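PDB 4PSN: ssDNA binding protein from Aeropyrum pernix, which binds single-stranded DNA, probably holding it in tunnels that form between the subunits of its four-chain assembly. Local coordinates for residues C[68-74]-C[90-96]; C[21-26]-C[43-47]; C[135-139]-C[151-155]; C[17-22]-C[50-55]; C[25-29]-C[75-79]. All coordinates share one frame; numbering follows the deposited sequence.

Contact 1. Residues C[68-74]-C[90-96]; sequences DVVRIQI and LRVELWR
The Q73 amide lies over one face of the R91 guanidinium, the planes 24° apart, NE2 of Q73 3.9 Å above its centre. The two side chains lie alongside each other, pointing the same way, on the antiparallel beta hairpin of strand 69-78 and strand 83-97, and D31 of the third subunit takes their polar ends, bonding to Q73 NE2 and R91 NH1. Next along the same face, R71 grips E93 side-on with two nitrogens: NE meets OE1 from above the carboxylate plane, and NH1 reaches OE2 on its syn side at 3.0 Å. A bend at chi3 (68°) turns the guanidinium to E93. W95 follows, its CZ3 3.7 Å from R71 CB and its CE3 3.8 Å from V69 CG1, while its NE1 bonds to L67 O of the second subunit. V70, I72, V92 and L94 line the reverse face, where I72 and V92 meet L58 of helix 40-61. A water sits between R71 O and E93 OE1, its oxygen 2.6 Å from E93 OE1.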
# COMPACT_ATOMS: atom_id res chain seq x y z
N ASP C 68 7.13 6.13 -17.76
CA ASP C 68 6.24 5.02 -18.06
C ASP C 68 5.99 4.22 -16.77
O ASP C 68 6.56 4.54 -15.72
CB ASP C 68 6.86 4.12 -19.12
CG ASP C 68 6.87 4.75 -20.49
OD1 ASP C 68 6.10 5.71 -20.77
OD2 ASP C 68 7.66 4.25 -21.31
N VAL C 69 5.13 3.22 -16.84
CA VAL C 69 4.84 2.38 -15.67
C VAL C 69 5.32 0.96 -15.98
O VAL C 69 5.18 0.49 -17.10
CB VAL C 69 3.34 2.38 -15.35
CG1 VAL C 69 2.98 1.29 -14.34
CG2 VAL C 69 2.92 3.76 -14.84
N VAL C 70 5.90 0.29 -14.99
CA VAL C 70 6.34 -1.08 -15.15
C VAL C 70 5.86 -1.91 -13.98
O VAL C 70 5.44 -1.38 -12.96
CB VAL C 70 7.87 -1.19 -15.18
CG1 VAL C 70 8.43 -0.57 -16.47
CG2 VAL C 70 8.47 -0.53 -13.94
N ARG C 71 5.92 -3.23 -14.13
CA ARG C 71 5.61 -4.13 -13.03
C ARG C 71 6.52 -5.32 -13.27
O ARG C 71 6.58 -5.84 -14.38
CB ARG C 71 4.14 -4.56 -13.06
CG ARG C 71 3.75 -5.52 -11.92
CD ARG C 71 2.24 -5.49 -11.64
NE ARG C 71 1.48 -6.06 -12.75
CZ ARG C 71 0.15 -6.06 -12.85
NH1 ARG C 71 -0.43 -6.61 -13.91
NH2 ARG C 71 -0.60 -5.52 -11.89
N ILE C 72 7.22 -5.75 -12.23
CA ILE C 72 8.27 -6.75 -12.37
C ILE C 72 8.11 -7.82 -11.33
O ILE C 72 7.72 -7.54 -10.20
CB ILE C 72 9.68 -6.10 -12.19
CG1 ILE C 72 9.86 -4.96 -13.20
CG2 ILE C 72 10.78 -7.13 -12.35
CD1 ILE C 72 11.09 -4.14 -12.98
N GLN C 73 8.40 -9.05 -11.71
CA GLN C 73 8.38 -10.12 -10.75
C GLN C 73 9.43 -11.13 -11.16
O GLN C 73 9.69 -11.33 -12.36
CB GLN C 73 6.99 -10.76 -10.63
CG GLN C 73 6.53 -11.54 -11.83
CD GLN C 73 5.31 -12.40 -11.51
OE1 GLN C 73 4.23 -11.87 -11.21
NE2 GLN C 73 5.48 -13.73 -11.54
N ILE C 74 10.07 -11.74 -10.17
CA ILE C 74 11.05 -12.78 -10.43
C ILE C 74 11.15 -13.65 -9.20
O ILE C 74 11.08 -13.15 -8.08
CB ILE C 74 12.42 -12.17 -10.77
CG1 ILE C 74 13.43 -13.25 -11.14
CG2 ILE C 74 12.92 -11.30 -9.61
CD1 ILE C 74 14.79 -12.63 -11.57
N LEU C 90 11.56 -14.47 -14.70
CA LEU C 90 11.47 -13.03 -14.78
C LEU C 90 10.30 -12.64 -15.67
O LEU C 90 10.17 -13.14 -16.79
CB LEU C 90 12.77 -12.43 -15.32
CG LEU C 90 12.69 -10.93 -15.59
CD1 LEU C 90 12.45 -10.15 -14.30
CD2 LEU C 90 13.96 -10.44 -16.30
N ARG C 91 9.44 -11.77 -15.18
CA ARG C 91 8.32 -11.28 -15.98
C ARG C 91 8.28 -9.78 -15.85
O ARG C 91 8.33 -9.25 -14.74
CB ARG C 91 7.01 -11.90 -15.50
CG ARG C 91 5.79 -11.34 -16.22
CD ARG C 91 4.50 -11.64 -15.45
NE ARG C 91 4.21 -13.06 -15.38
CZ ARG C 91 3.21 -13.59 -14.67
NH1 ARG C 91 2.42 -12.80 -13.95
NH2 ARG C 91 3.02 -14.90 -14.67
N VAL C 92 8.19 -9.09 -16.97
CA VAL C 92 8.14 -7.64 -16.95
C VAL C 92 6.94 -7.19 -17.76
O VAL C 92 6.66 -7.73 -18.83
CB VAL C 92 9.44 -7.00 -17.50
CG1 VAL C 92 9.26 -5.50 -17.68
CG2 VAL C 92 10.62 -7.28 -16.56
N GLU C 93 6.18 -6.24 -17.22
CA GLU C 93 5.10 -5.62 -17.96
C GLU C 93 5.43 -4.14 -18.11
O GLU C 93 6.08 -3.55 -17.25
CB GLU C 93 3.77 -5.79 -17.22
CG GLU C 93 3.28 -7.24 -17.18
CD GLU C 93 2.27 -7.48 -16.06
OE1 GLU C 93 2.71 -7.71 -14.91
OE2 GLU C 93 1.05 -7.42 -16.33
N LEU C 94 5.00 -3.56 -19.22
CA LEU C 94 5.27 -2.17 -19.49
C LEU C 94 4.02 -1.50 -20.04
O LEU C 94 3.30 -2.09 -20.86
CB LEU C 94 6.44 -2.03 -20.47
CG LEU C 94 6.74 -0.65 -21.04
CD1 LEU C 94 7.27 0.28 -19.96
CD2 LEU C 94 7.74 -0.76 -22.21
N TRP C 95 3.78 -0.28 -19.60
CA TRP C 95 2.69 0.53 -20.08
C TRP C 95 3.29 1.87 -20.48
O TRP C 95 3.99 2.52 -19.69
CB TRP C 95 1.65 0.74 -18.96
CG TRP C 95 0.89 -0.48 -18.48
CD1 TRP C 95 -0.38 -0.84 -18.84
CD2 TRP C 95 1.32 -1.44 -17.49
NE1 TRP C 95 -0.75 -1.98 -18.17
CE2 TRP C 95 0.26 -2.36 -17.33
CE3 TRP C 95 2.49 -1.61 -16.74
CZ2 TRP C 95 0.34 -3.46 -16.45
CZ3 TRP C 95 2.57 -2.69 -15.86
CH2 TRP C 95 1.50 -3.60 -15.73
N ARG C 96 3.02 2.30 -21.71
CA ARG C 96 3.61 3.56 -22.17
C ARG C 96 2.71 4.77 -21.93
O ARG C 96 1.52 4.74 -22.24
CB ARG C 96 4.01 3.45 -23.64
CG ARG C 96 5.08 2.40 -23.87
CD ARG C 96 5.78 2.63 -25.17
NE ARG C 96 6.76 1.59 -25.46
CZ ARG C 96 8.03 1.61 -25.06
NH1 ARG C 96 8.48 2.61 -24.32
NH2 ARG C 96 8.83 0.61 -25.39
O HOH W 1 5.10 -8.60 -14.27

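Contact 2. Residues C[21-26]-C[43-47]; sequences VRRVLF and VAMAA
This is an apolar helix-helix contact in the N-terminal alpha/beta part of the chain, where helix 17-28 and helix 40-61 pack side by side against a three-stranded antiparallel sheet. The short segments run roughly antiparallel, at 139°, with their axes 9.5 Å apart. A47 CB rests 4.0 Å from R22 CA, side chain against backbone. L25 fills the groove between V43, A46 and A47. It slides past V43 in the opposite direction, and its CD2 comes within 3.8 Å of A47 CB.

F26 turns its ring face to V43 in a CH-pi contact. V43 CG1 stands 3.6 Å from the ring centroid and only 1° off the normal, so the methyl sits squarely over the middle of the ring. With CG1 anti to the V43 backbone N (chi1 -180°), that branch is the one presented to the phenyl group. I33 of helix 30-34 also touches both F26 and V43.

R22 runs extended along the outer side of the pair. Its guanidinium has F26 CE2 over one face, and NH2 donates to N203 O of the second subunit. One water ties the helices together here, accepting from R22 NE at 3.0 Å and donating to A44 O at 2.6 Å.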
# COMPACT_ATOMS: atom_id res chain seq x y z
N VAL C 21 12.21 -2.35 -5.91
CA VAL C 21 12.84 -3.66 -5.88
C VAL C 21 13.60 -3.87 -4.57
O VAL C 21 13.44 -4.88 -3.91
CB VAL C 21 13.78 -3.84 -7.10
CG1 VAL C 21 14.73 -5.01 -6.87
CG2 VAL C 21 12.96 -4.06 -8.37
N ARG C 22 14.42 -2.89 -4.20
CA ARG C 22 15.22 -2.97 -2.98
C ARG C 22 14.32 -3.04 -1.75
O ARG C 22 14.53 -3.85 -0.86
CB ARG C 22 16.15 -1.76 -2.88
CG ARG C 22 17.13 -1.77 -1.70
CD ARG C 22 18.02 -0.51 -1.70
NE ARG C 22 19.30 -0.75 -1.03
CZ ARG C 22 19.51 -0.54 0.26
NH1 ARG C 22 18.52 -0.09 1.02
NH2 ARG C 22 20.69 -0.78 0.80
N ARG C 23 13.31 -2.19 -1.69
CA ARG C 23 12.45 -2.16 -0.50
C ARG C 23 11.65 -3.45 -0.30
O ARG C 23 11.51 -3.93 0.83
CB ARG C 23 11.54 -0.94 -0.52
CG ARG C 23 12.32 0.34 -0.23
CD ARG C 23 11.46 1.58 -0.39
NE ARG C 23 12.26 2.80 -0.24
CZ ARG C 23 11.85 4.01 -0.61
NH1 ARG C 23 10.65 4.17 -1.14
NH2 ARG C 23 12.64 5.06 -0.44
N VAL C 24 11.11 -3.99 -1.39
CA VAL C 24 10.35 -5.23 -1.33
C VAL C 24 11.25 -6.41 -0.91
O VAL C 24 10.84 -7.26 -0.11
CB VAL C 24 9.65 -5.53 -2.68
CG1 VAL C 24 9.05 -6.93 -2.68
CG2 VAL C 24 8.58 -4.46 -2.98
N LEU C 25 12.47 -6.46 -1.44
CA LEU C 25 13.37 -7.57 -1.11
C LEU C 25 13.73 -7.52 0.37
O LEU C 25 13.77 -8.55 1.05
CB LEU C 25 14.63 -7.53 -1.95
CG LEU C 25 15.50 -8.77 -1.79
CD1 LEU C 25 14.72 -10.00 -2.26
CD2 LEU C 25 16.79 -8.64 -2.60
N PHE C 26 14.00 -6.33 0.88
CA PHE C 26 14.30 -6.17 2.29
C PHE C 26 13.11 -6.57 3.16
O PHE C 26 13.29 -7.22 4.19
CB PHE C 26 14.77 -4.75 2.60
CG PHE C 26 16.27 -4.59 2.56
CD1 PHE C 26 17.05 -5.01 3.64
CD2 PHE C 26 16.89 -4.01 1.47
CE1 PHE C 26 18.43 -4.87 3.61
CE2 PHE C 26 18.27 -3.86 1.43
CZ PHE C 26 19.04 -4.29 2.51
N VAL C 43 21.55 -8.99 1.24
CA VAL C 43 20.32 -8.50 0.64
C VAL C 43 20.55 -7.26 -0.23
O VAL C 43 20.01 -7.17 -1.32
CB VAL C 43 19.25 -8.21 1.72
CG1 VAL C 43 17.95 -7.71 1.08
CG2 VAL C 43 19.00 -9.47 2.58
N ALA C 44 21.36 -6.32 0.26
CA ALA C 44 21.64 -5.09 -0.48
C ALA C 44 22.30 -5.41 -1.82
O ALA C 44 21.99 -4.79 -2.84
CB ALA C 44 22.51 -4.13 0.34
N MSE C 45 23.20 -6.39 -1.81
CA MSE C 45 23.92 -6.75 -3.03
C MSE C 45 23.05 -7.51 -4.00
O MSE C 45 23.13 -7.30 -5.22
CB MSE C 45 25.14 -7.60 -2.70
CG MSE C 45 26.27 -6.82 -2.06
SE MSE C 45 27.69 -8.07 -1.56
CE MSE C 45 27.49 -9.33 -3.05
N ALA C 46 22.23 -8.40 -3.47
CA ALA C 46 21.27 -9.12 -4.30
C ALA C 46 20.36 -8.13 -5.03
O ALA C 46 20.15 -8.23 -6.24
CB ALA C 46 20.44 -10.09 -3.45
N ALA C 47 19.82 -7.17 -4.30
CA ALA C 47 18.91 -6.20 -4.89
C ALA C 47 19.65 -5.30 -5.88
O ALA C 47 19.13 -4.98 -6.96
CB ALA C 47 18.26 -5.35 -3.82
O HOH W 2 20.43 -2.68 -3.00

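Contact 3. Residues C[135-139]-C[151-155]; sequences GDVVY and LIVTP
The Y139 ring is met obliquely by two aliphatic branches of the opposite strand: CD2 lies 4.0 Å from L151 CD2, and CE2 comes equally near V153 CG2. K128 and V126 of strand 125-131 touch it too, and its hydroxyl is hydrogen-bonded to D187. The other flat group, the D136 carboxylate, receives T154 OG1 on the anti lone pair of OD1, 2.6 Å away. OG1 stands beside the T154 backbone N (chi1 -52°), which lets the two side chains run alongside one another. OD2 bonds to T132 and makes a salt bridge with R176 of the fourth subunit, so both carboxylate oxygens are engaged. I152 CD1 packs 3.6 Å from D136 CB.

Four backbone hydrogen bonds join V137 to V153 and Y139 to L151 in this antiparallel hairpin of the C-terminal domain. V137, Y139, L151 and V153 share one face, with helix 186-198 packing on Y139 and V153; V138 and I152 look the other way, onto I216 of helix 206-218.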
# COMPACT_ATOMS: atom_id res chain seq x y z
N GLY C 135 -37.88 -22.93 -11.84
CA GLY C 135 -38.64 -22.00 -12.65
C GLY C 135 -38.39 -20.50 -12.49
O GLY C 135 -39.22 -19.69 -12.91
N ASP C 136 -37.26 -20.11 -11.89
CA ASP C 136 -36.87 -18.70 -11.92
C ASP C 136 -36.43 -18.41 -13.35
O ASP C 136 -35.96 -19.30 -14.05
CB ASP C 136 -35.67 -18.40 -11.00
CG ASP C 136 -35.80 -19.00 -9.62
OD1 ASP C 136 -36.38 -18.35 -8.73
OD2 ASP C 136 -35.29 -20.11 -9.40
N VAL C 137 -36.54 -17.15 -13.77
CA VAL C 137 -36.06 -16.75 -15.09
C VAL C 137 -34.77 -15.93 -14.96
O VAL C 137 -34.70 -14.99 -14.17
CB VAL C 137 -37.11 -15.93 -15.84
CG1 VAL C 137 -36.67 -15.72 -17.31
CG2 VAL C 137 -38.45 -16.64 -15.78
N VAL C 138 -33.75 -16.30 -15.73
CA VAL C 138 -32.45 -15.63 -15.67
C VAL C 138 -32.16 -14.83 -16.93
O VAL C 138 -32.32 -15.33 -18.05
CB VAL C 138 -31.31 -16.64 -15.41
CG1 VAL C 138 -29.94 -15.99 -15.59
CG2 VAL C 138 -31.45 -17.21 -14.00
N TYR C 139 -31.74 -13.58 -16.74
CA TYR C 139 -31.40 -12.68 -17.84
C TYR C 139 -29.97 -12.23 -17.70
O TYR C 139 -29.50 -11.98 -16.58
CB TYR C 139 -32.28 -11.42 -17.83
CG TYR C 139 -33.73 -11.70 -17.99
CD1 TYR C 139 -34.36 -11.59 -19.23
CD2 TYR C 139 -34.49 -12.08 -16.90
CE1 TYR C 139 -35.70 -11.86 -19.38
CE2 TYR C 139 -35.81 -12.34 -17.03
CZ TYR C 139 -36.42 -12.24 -18.27
OH TYR C 139 -37.76 -12.51 -18.37
N LEU C 151 -29.59 -11.01 -13.87
CA LEU C 151 -30.75 -10.69 -13.08
C LEU C 151 -31.49 -11.99 -12.96
O LEU C 151 -31.51 -12.76 -13.90
CB LEU C 151 -31.58 -9.70 -13.88
CG LEU C 151 -32.82 -9.15 -13.23
CD1 LEU C 151 -32.52 -7.74 -12.80
CD2 LEU C 151 -33.94 -9.17 -14.24
N ILE C 152 -32.12 -12.23 -11.82
CA ILE C 152 -32.95 -13.41 -11.69
C ILE C 152 -34.34 -13.02 -11.21
O ILE C 152 -34.49 -12.24 -10.28
CB ILE C 152 -32.31 -14.47 -10.76
CG1 ILE C 152 -33.22 -15.70 -10.63
CG2 ILE C 152 -31.98 -13.88 -9.38
CD1 ILE C 152 -32.48 -16.91 -10.04
N VAL C 153 -35.35 -13.57 -11.86
CA VAL C 153 -36.72 -13.22 -11.56
C VAL C 153 -37.50 -14.45 -11.11
O VAL C 153 -37.56 -15.46 -11.81
CB VAL C 153 -37.41 -12.64 -12.82
CG1 VAL C 153 -38.90 -12.34 -12.53
CG2 VAL C 153 -36.67 -11.38 -13.25
N THR C 154 -38.12 -14.36 -9.93
CA THR C 154 -38.92 -15.47 -9.43
C THR C 154 -40.40 -15.10 -9.49
O THR C 154 -40.86 -14.24 -8.75
CB THR C 154 -38.56 -15.81 -7.96
OG1 THR C 154 -37.15 -16.00 -7.82
CG2 THR C 154 -39.29 -17.09 -7.51
N PRO C 155 -41.15 -15.74 -10.38
CA PRO C 155 -42.57 -15.42 -10.50
C PRO C 155 -43.31 -15.87 -9.25
O PRO C 155 -43.10 -16.97 -8.74
CB PRO C 155 -43.02 -16.23 -11.72
CG PRO C 155 -41.74 -16.52 -12.48
CD PRO C 155 -40.70 -16.68 -11.42

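Contact 4. Residues C[17-22]-C[50-55]; sequences YADKVR and LNRVLF
Y17 and N51 slide past each other in opposite directions, ring and amide planes 75° apart, with Y17 CE1 3.6 Å from N51 OD1. At chi1 82° the Y17 CG sits between its own backbone N and carbonyl carbon, and the ring reaches over to helix 40-61. There CE1 meets L54 CB at 3.7 Å, and the hydroxyl lies in the plane of the F55 ring, at its edge. The N51 amide comes in over A18. Its ND2 donates to A18 O at 3.0 Å, from the face of the carbonyl plane opposite to that used by R22 N, so one oxygen serves both the helix and its neighbour. This hydrogen bond sits inside the packing of two near-antiparallel helices, 17-28 and 40-61, which lie together on the N-terminal sheet. V21 and N51 approach from opposite directions, and N51 OD1, buried with no polar partner in the model, comes 3.3 Å from V21 CB. The V21 and L50 side chains cross at about a right angle, V21 CG1 4.0 Å from L50 CD2, and V21 CG2 reaches L54 CD1 at 4.0 Å.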
# COMPACT_ATOMS: atom_id res chain seq x y z
N TYR C 17 11.74 2.08 -10.08
CA TYR C 17 11.76 0.63 -9.98
C TYR C 17 12.87 0.14 -9.05
O TYR C 17 12.65 -0.81 -8.29
CB TYR C 17 11.88 -0.06 -11.37
CG TYR C 17 13.30 -0.12 -11.88
CD1 TYR C 17 14.18 -1.11 -11.43
CD2 TYR C 17 13.78 0.82 -12.79
CE1 TYR C 17 15.48 -1.15 -11.87
CE2 TYR C 17 15.08 0.78 -13.23
CZ TYR C 17 15.93 -0.21 -12.77
OH TYR C 17 17.22 -0.27 -13.21
N ALA C 18 14.05 0.77 -9.07
CA ALA C 18 15.17 0.23 -8.31
C ALA C 18 14.89 0.23 -6.80
O ALA C 18 15.14 -0.76 -6.10
CB ALA C 18 16.48 0.96 -8.62
N ASP C 19 14.35 1.34 -6.31
CA ASP C 19 14.05 1.44 -4.90
C ASP C 19 12.86 0.57 -4.49
O ASP C 19 12.81 0.10 -3.37
CB ASP C 19 13.87 2.90 -4.47
CG ASP C 19 15.21 3.65 -4.38
OD1 ASP C 19 16.26 2.98 -4.48
OD2 ASP C 19 15.20 4.89 -4.22
N LYS C 20 11.92 0.35 -5.40
CA LYS C 20 10.81 -0.55 -5.11
C LYS C 20 11.36 -1.97 -4.97
O LYS C 20 11.02 -2.69 -4.02
CB LYS C 20 9.75 -0.49 -6.22
CG LYS C 20 8.46 -1.25 -5.91
CD LYS C 20 7.90 -0.85 -4.55
CE LYS C 20 6.39 -1.00 -4.45
NZ LYS C 20 5.70 0.27 -4.83
N VAL C 21 12.21 -2.35 -5.91
CA VAL C 21 12.84 -3.66 -5.88
C VAL C 21 13.60 -3.87 -4.57
O VAL C 21 13.44 -4.88 -3.91
CB VAL C 21 13.78 -3.84 -7.10
CG1 VAL C 21 14.73 -5.01 -6.87
CG2 VAL C 21 12.96 -4.06 -8.37
N ARG C 22 14.42 -2.89 -4.20
CA ARG C 22 15.22 -2.97 -2.98
C ARG C 22 14.32 -3.04 -1.75
O ARG C 22 14.53 -3.85 -0.86
CB ARG C 22 16.15 -1.76 -2.88
CG ARG C 22 17.13 -1.77 -1.70
CD ARG C 22 18.02 -0.51 -1.70
NE ARG C 22 19.30 -0.75 -1.03
CZ ARG C 22 19.51 -0.54 0.26
NH1 ARG C 22 18.52 -0.09 1.02
NH2 ARG C 22 20.69 -0.78 0.80
N LEU C 50 20.35 -7.28 -9.08
CA LEU C 50 19.13 -7.39 -9.86
C LEU C 50 18.85 -6.05 -10.53
O LEU C 50 18.53 -6.00 -11.71
CB LEU C 50 17.95 -7.82 -8.98
CG LEU C 50 16.60 -7.98 -9.68
CD1 LEU C 50 16.71 -8.95 -10.85
CD2 LEU C 50 15.50 -8.44 -8.68
N ASN C 51 19.00 -4.96 -9.78
CA ASN C 51 18.69 -3.65 -10.33
C ASN C 51 19.59 -3.32 -11.51
O ASN C 51 19.16 -2.70 -12.48
CB ASN C 51 18.77 -2.57 -9.25
CG ASN C 51 17.51 -2.53 -8.41
OD1 ASN C 51 16.44 -2.90 -8.88
ND2 ASN C 51 17.63 -2.08 -7.16
N ARG C 52 20.84 -3.78 -11.44
CA ARG C 52 21.81 -3.51 -12.50
C ARG C 52 21.34 -4.16 -13.79
O ARG C 52 21.35 -3.54 -14.86
CB ARG C 52 23.19 -4.04 -12.10
CG ARG C 52 24.33 -3.65 -13.04
CD ARG C 52 24.50 -4.64 -14.16
NE ARG C 52 25.62 -4.28 -15.02
CZ ARG C 52 25.54 -3.42 -16.03
NH1 ARG C 52 26.62 -3.14 -16.76
NH2 ARG C 52 24.37 -2.85 -16.32
N VAL C 53 20.90 -5.40 -13.67
CA VAL C 53 20.39 -6.15 -14.80
C VAL C 53 19.11 -5.54 -15.35
O VAL C 53 18.93 -5.42 -16.57
CB VAL C 53 20.13 -7.60 -14.39
CG1 VAL C 53 19.21 -8.28 -15.37
CG2 VAL C 53 21.46 -8.34 -14.25
N LEU C 54 18.21 -5.15 -14.45
CA LEU C 54 16.95 -4.55 -14.85
C LEU C 54 17.19 -3.23 -15.57
O LEU C 54 16.44 -2.85 -16.47
CB LEU C 54 16.05 -4.33 -13.64
CG LEU C 54 15.50 -5.63 -13.04
CD1 LEU C 54 14.69 -5.34 -11.78
CD2 LEU C 54 14.64 -6.37 -14.07
N PHE C 55 18.24 -2.52 -15.18
CA PHE C 55 18.53 -1.27 -15.85
C PHE C 55 18.75 -1.51 -17.35
O PHE C 55 18.23 -0.79 -18.19
CB PHE C 55 19.75 -0.57 -15.23
CG PHE C 55 20.13 0.70 -15.94
CD1 PHE C 55 19.56 1.90 -15.58
CD2 PHE C 55 21.03 0.68 -16.99
CE1 PHE C 55 19.91 3.07 -16.25
CE2 PHE C 55 21.37 1.84 -17.66
CZ PHE C 55 20.81 3.03 -17.28

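Contact 5. Residues C[25-29]-C[75-79]; sequences LFAQL and DYEVR
L29 CD2 is the apolar hub, 4.0 Å from V78 CG2 and 3.8 Å from Y76 CE1. The leucine and the tyrosine slide past each other in opposite directions, and this methyl meets the ring obliquely. L25 covers one face of the same ring with CD1, 4.0 Å above the plane and displaced toward the rim, while V78 CG2 lies at the ring edge. The position of Y76 CG, between its own backbone N and carbonyl carbon (chi1 65°), sends the ring from the strand toward the end of the helix. L38 packs on both L29 and V78, and F85 and L7 from the two flanking strands add to the surroundings of Y76 in this buried corner.

The fold here is an alpha/beta layer: the last turn of helix 17-28 rests on strand 69-78, the middle strand of an antiparallel sheet of three. The third subunit comes close as well, its M3 packing on L29 and V78.

At the polar edge, Q28 OE1 lies in the plane of the Y76 ring. Y76 OH donates to Q28 OE1 over 2.7 Å, tilted 24° from the amide carbonyl plane. Amide and ring planes stand 35° apart. The other end of the amide is held too, Q28 NE2 donating to the backbone O of T6, a residue of strand 6-13.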
# COMPACT_ATOMS: atom_id res chain seq x y z
N LEU C 25 12.47 -6.46 -1.44
CA LEU C 25 13.37 -7.57 -1.11
C LEU C 25 13.73 -7.52 0.37
O LEU C 25 13.77 -8.55 1.05
CB LEU C 25 14.63 -7.53 -1.95
CG LEU C 25 15.50 -8.77 -1.79
CD1 LEU C 25 14.72 -10.00 -2.26
CD2 LEU C 25 16.79 -8.64 -2.60
N PHE C 26 14.00 -6.33 0.88
CA PHE C 26 14.30 -6.17 2.29
C PHE C 26 13.11 -6.57 3.16
O PHE C 26 13.29 -7.22 4.19
CB PHE C 26 14.77 -4.75 2.60
CG PHE C 26 16.27 -4.59 2.56
CD1 PHE C 26 17.05 -5.01 3.64
CD2 PHE C 26 16.89 -4.01 1.47
CE1 PHE C 26 18.43 -4.87 3.61
CE2 PHE C 26 18.27 -3.86 1.43
CZ PHE C 26 19.04 -4.29 2.51
N ALA C 27 11.91 -6.18 2.76
CA ALA C 27 10.71 -6.52 3.53
C ALA C 27 10.50 -8.02 3.59
O ALA C 27 10.15 -8.57 4.63
CB ALA C 27 9.49 -5.84 2.95
N GLN C 28 10.74 -8.70 2.46
CA GLN C 28 10.54 -10.13 2.38
C GLN C 28 11.60 -10.93 3.13
O GLN C 28 11.36 -12.05 3.56
CB GLN C 28 10.49 -10.60 0.91
CG GLN C 28 9.26 -10.11 0.14
CD GLN C 28 9.13 -10.79 -1.20
OE1 GLN C 28 10.07 -11.43 -1.67
NE2 GLN C 28 7.96 -10.69 -1.82
N LEU C 29 12.79 -10.35 3.27
CA LEU C 29 13.92 -11.06 3.85
C LEU C 29 14.29 -10.51 5.23
O LEU C 29 15.37 -10.79 5.76
CB LEU C 29 15.12 -10.99 2.92
CG LEU C 29 14.93 -11.69 1.57
CD1 LEU C 29 16.20 -11.58 0.73
CD2 LEU C 29 14.53 -13.17 1.75
N ASP C 75 11.25 -14.96 -9.38
CA ASP C 75 11.35 -15.87 -8.25
C ASP C 75 12.79 -15.89 -7.73
O ASP C 75 13.73 -15.59 -8.48
CB ASP C 75 10.93 -17.30 -8.64
CG ASP C 75 9.43 -17.41 -8.99
OD1 ASP C 75 8.66 -16.45 -8.77
OD2 ASP C 75 9.04 -18.49 -9.48
N TYR C 76 12.96 -16.26 -6.46
CA TYR C 76 14.30 -16.43 -5.91
C TYR C 76 14.36 -17.51 -4.85
O TYR C 76 13.35 -17.86 -4.22
CB TYR C 76 14.87 -15.11 -5.34
CG TYR C 76 14.11 -14.58 -4.15
CD1 TYR C 76 14.45 -14.94 -2.86
CD2 TYR C 76 13.04 -13.71 -4.32
CE1 TYR C 76 13.75 -14.46 -1.77
CE2 TYR C 76 12.34 -13.21 -3.23
CZ TYR C 76 12.70 -13.60 -1.96
OH TYR C 76 12.00 -13.12 -0.88
N GLU C 77 15.57 -18.02 -4.66
CA GLU C 77 15.83 -19.09 -3.73
C GLU C 77 16.84 -18.60 -2.71
O GLU C 77 17.89 -18.05 -3.06
CB GLU C 77 16.39 -20.29 -4.49
CG GLU C 77 16.84 -21.46 -3.63
CD GLU C 77 17.32 -22.64 -4.47
OE1 GLU C 77 17.83 -22.42 -5.59
OE2 GLU C 77 17.18 -23.80 -4.01
N VAL C 78 16.51 -18.77 -1.44
CA VAL C 78 17.45 -18.49 -0.38
C VAL C 78 17.75 -19.80 0.33
O VAL C 78 16.83 -20.47 0.80
CB VAL C 78 16.86 -17.55 0.66
CG1 VAL C 78 17.89 -17.27 1.76
CG2 VAL C 78 16.40 -16.27 0.01
N ARG C 79 19.01 -20.17 0.39
CA ARG C 79 19.40 -21.34 1.16
C ARG C 79 20.91 -21.35 1.34
O ARG C 79 21.65 -21.02 0.41
CB ARG C 79 18.92 -22.63 0.49
CG ARG C 79 19.58 -22.94 -0.83
CD ARG C 79 18.74 -23.95 -1.63
NE ARG C 79 18.61 -25.24 -0.96
CZ ARG C 79 17.91 -26.27 -1.45
NH1 ARG C 79 17.85 -27.41 -0.78
NH2 ARG C 79 17.27 -26.14 -2.61

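From the N terminus the chain runs through strand 6-13 into helix 17-28, which supplies contacts 4, 2 and 5. Contact 4 closes the wider loop to helix 40-61, and contact 2 starts from the same part of the helix, sharing V21 and R22, and closes a shorter loop; their centres are about 8 Å apart. Contact 5 reaches on from 25-29 to strand 69-78, so it crosses contact 4 and also contact 1, the hairpin 69-78/83-97. Contact 1 meets contact 4 where I72 packs on L54 and I74 on L50, joining sheet to helices. Beyond helix 100-113, contact 3 closes a separate hairpin in the C-terminal domain, its centre about 44 Å from that of contact 1.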